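Local coordinates for lectin (Pleurotus ostreatus, PDB 6KC2), which binds sugars such as rhamnose and N-acetylgalactosamine, the rhamnose directly coordinated by a bound calcium ion, as a calcium-binding fungal lectin, at residues Ala258-Thr263 against Ser275-Ala280. Residues are numbered along the deposited sequence; the frame is centred on the assembly and turned at random.
Sequences ADDRYT and SSYTVA. With CA (calcium ion), chain E; RAM (alpha-L-rhamnopyranose), chain H.
Y277 packs against the D259-D260 turn and reaches past it to the sugar, so that 258-263 and 275-280 together form one wall of a calcium-dependent carbohydrate site. The close-packed part is the Y277 side chain and the S275 backbone: Y277 CB lies 3.5 Å from A258 O, the CD2 edge comes within 3.7 Å of D260 N, D259 OD2 sits above one ring face, toward the rim, and S275 CA makes a 3.2 Å CA-H...O contact to D260 O. With CG wedged between the backbone N and the carbonyl carbon (chi1 54°), the ring runs alongside D259 and brings Y277 OH to a 2.8 Å hydrogen bond with rhamnose O2, an atom in the tyrosine ring plane. The consecutive aspartates bind the calcium ion through D259 OD1 (2.6 Å) and D260 OD2 (2.4 Å); rhamnose O3 and O4 join them, and N301, G303 and P305 complete the shell. W364 NE1 and G302 N donate hydrogen bonds to D259 OD2 and D260 OD2, and W364 meets the Y277 ring edge-to-face. Packing is looser at the exposed S275 side chain, whose CB lies 3.7 Å above the R261 guanidinium plane, near the rim; no hydrogen bond joins the segments. S276 OG accepts the T278 N-H, an ST turn. The aspartate turn links strand 249-259 to 261-266; the loop connects 269-274 to 281-285, antiparallel to 249-259 in one five-stranded sheet.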
loop_
_atom_site.group_PDB
_atom_site.type_symbol
_atom_site.label_atom_id
_atom_site.label_comp_id
_atom_site.label_asym_id
_atom_site.label_seq_id
_atom_site.Cartn_x
_atom_site.Cartn_y
_atom_site.Cartn_z
ATOM N N ALA A 258 -1.103 -15.409 -11.553
ATOM C CA ALA A 258 -1.427 -16.830 -11.574
ATOM C C ALA A 258 -0.739 -17.534 -12.736
ATOM O O ALA A 258 -0.673 -17.008 -13.854
ATOM C CB ALA A 258 -2.941 -17.065 -11.662
ATOM N N ASP A 259 -0.242 -18.742 -12.478
ATOM C CA ASP A 259 0.315 -19.482 -13.590
ATOM C C ASP A 259 -0.852 -19.942 -14.427
ATOM O O ASP A 259 -1.577 -20.883 -14.067
ATOM C CB ASP A 259 1.208 -20.653 -13.204
ATOM C CG ASP A 259 1.746 -21.404 -14.451
ATOM O OD1 ASP A 259 1.080 -21.410 -15.510
ATOM O OD2 ASP A 259 2.875 -21.935 -14.396
ATOM N N ASP A 260 -0.914 -19.271 -15.574
ATOM C CA ASP A 260 -1.828 -19.257 -16.693
ATOM C C ASP A 260 -2.798 -18.114 -16.453
ATOM O O ASP A 260 -2.553 -17.059 -17.039
ATOM C CB ASP A 260 -2.373 -20.641 -16.975
ATOM C CG ASP A 260 -1.314 -21.495 -17.683
ATOM O OD1 ASP A 260 -0.441 -20.880 -18.351
ATOM O OD2 ASP A 260 -1.290 -22.736 -17.526
ATOM N N ARG A 261 -3.808 -18.213 -15.583
ATOM C CA ARG A 261 -4.762 -17.094 -15.563
ATOM C C ARG A 261 -5.640 -17.133 -14.316
ATOM O O ARG A 261 -5.742 -18.155 -13.633
ATOM C CB ARG A 261 -5.646 -17.085 -16.825
ATOM C CG ARG A 261 -6.490 -18.348 -17.021
ATOM C CD ARG A 261 -7.068 -18.451 -18.438
ATOM N NE ARG A 261 -7.551 -17.158 -18.913
ATOM C CZ ARG A 261 -7.100 -16.541 -20.007
ATOM N NH1 ARG A 261 -6.154 -17.108 -20.752
ATOM N NH2 ARG A 261 -7.597 -15.356 -20.356
ATOM N N TYR A 262 -6.290 -16.001 -14.037
ATOM C CA TYR A 262 -7.153 -15.904 -12.868
ATOM C C TYR A 262 -8.267 -14.912 -13.162
ATOM O O TYR A 262 -8.128 -14.022 -14.014
ATOM C CB TYR A 262 -6.394 -15.444 -11.600
ATOM C CG TYR A 262 -6.037 -13.984 -11.704
ATOM C CD1 TYR A 262 -4.840 -13.590 -12.304
ATOM C CD2 TYR A 262 -6.921 -12.990 -11.272
ATOM C CE1 TYR A 262 -4.521 -12.257 -12.446
ATOM C CE2 TYR A 262 -6.617 -11.648 -11.429
ATOM C CZ TYR A 262 -5.410 -11.287 -12.009
ATOM O OH TYR A 262 -5.106 -9.958 -12.173
ATOM N N THR A 263 -9.364 -15.059 -12.415
ATOM C CA THR A 263 -10.337 -13.994 -12.216
ATOM C C THR A 263 -10.547 -13.812 -10.720
ATOM O O THR A 263 -10.688 -14.796 -9.978
ATOM C CB THR A 263 -11.667 -14.290 -12.908
ATOM O OG1 THR A 263 -11.430 -14.448 -14.312
ATOM C CG2 THR A 263 -12.649 -13.123 -12.696
ATOM N N SER A 275 -3.759 -12.892 -17.151
ATOM C CA SER A 275 -3.318 -14.107 -17.831
ATOM C C SER A 275 -1.797 -14.180 -17.928
ATOM O O SER A 275 -1.259 -14.723 -18.899
ATOM C CB SER A 275 -3.926 -14.199 -19.232
ATOM O OG SER A 275 -3.574 -13.053 -19.987
ATOM N N SER A 276 -1.088 -13.645 -16.938
ATOM C CA SER A 276 0.366 -13.626 -16.955
ATOM C C SER A 276 0.920 -14.053 -15.605
ATOM O O SER A 276 0.486 -13.553 -14.562
ATOM C CB SER A 276 0.890 -12.227 -17.304
ATOM O OG SER A 276 2.291 -12.201 -17.122
ATOM N N TYR A 277 1.900 -14.949 -15.620
ATOM C CA TYR A 277 2.629 -15.256 -14.402
ATOM C C TYR A 277 3.989 -14.560 -14.348
ATOM O O TYR A 277 4.787 -14.850 -13.450
ATOM C CB TYR A 277 2.767 -16.773 -14.230
ATOM C CG TYR A 277 3.381 -17.515 -15.414
ATOM C CD1 TYR A 277 4.762 -17.593 -15.565
ATOM C CD2 TYR A 277 2.581 -18.170 -16.355
ATOM C CE1 TYR A 277 5.339 -18.274 -16.631
ATOM C CE2 TYR A 277 3.148 -18.855 -17.430
ATOM C CZ TYR A 277 4.536 -18.902 -17.556
ATOM O OH TYR A 277 5.139 -19.579 -18.600
ATOM N N THR A 278 4.269 -13.630 -15.273
ATOM C CA THR A 278 5.480 -12.817 -15.190
ATOM C C THR A 278 5.203 -11.338 -14.976
ATOM O O THR A 278 6.128 -10.603 -14.608
ATOM C CB THR A 278 6.352 -12.975 -16.453
ATOM O OG1 THR A 278 5.615 -12.557 -17.612
ATOM C CG2 THR A 278 6.818 -14.422 -16.617
ATOM N N VAL A 279 3.973 -10.879 -15.189
ATOM C CA VAL A 279 3.583 -9.501 -14.910
ATOM C C VAL A 279 2.368 -9.548 -13.991
ATOM O O VAL A 279 1.285 -9.968 -14.417
ATOM C CB VAL A 279 3.265 -8.716 -16.189
ATOM C CG1 VAL A 279 2.810 -7.305 -15.825
ATOM C CG2 VAL A 279 4.498 -8.692 -17.117
ATOM N N ALA A 280 2.542 -9.114 -12.742
ATOM C CA ALA A 280 1.478 -9.128 -11.743
ATOM C C ALA A 280 0.517 -7.952 -11.927
ATOM O O ALA A 280 0.863 -6.905 -12.485
ATOM C CB ALA A 280 2.068 -9.098 -10.335
HETATM CA CA CA E . 0.583 -23.796 -16.482
HETATM C C1 RAM H . 5.027 -23.128 -20.015
HETATM C C2 RAM H . 3.561 -22.694 -20.008
HETATM C C3 RAM H . 2.861 -23.196 -18.747
HETATM C C4 RAM H . 3.676 -22.817 -17.504
HETATM C C5 RAM H . 5.168 -23.176 -17.674
HETATM C C6 RAM H . 6.025 -22.741 -16.484
HETATM O O1 RAM H . 5.134 -24.548 -20.029
HETATM O O2 RAM H . 3.490 -21.284 -20.049
HETATM O O3 RAM H . 1.533 -22.697 -18.664
HETATM O O4 RAM H . 3.158 -23.527 -16.404
HETATM O O5 RAM H . 5.670 -22.597 -18.865
#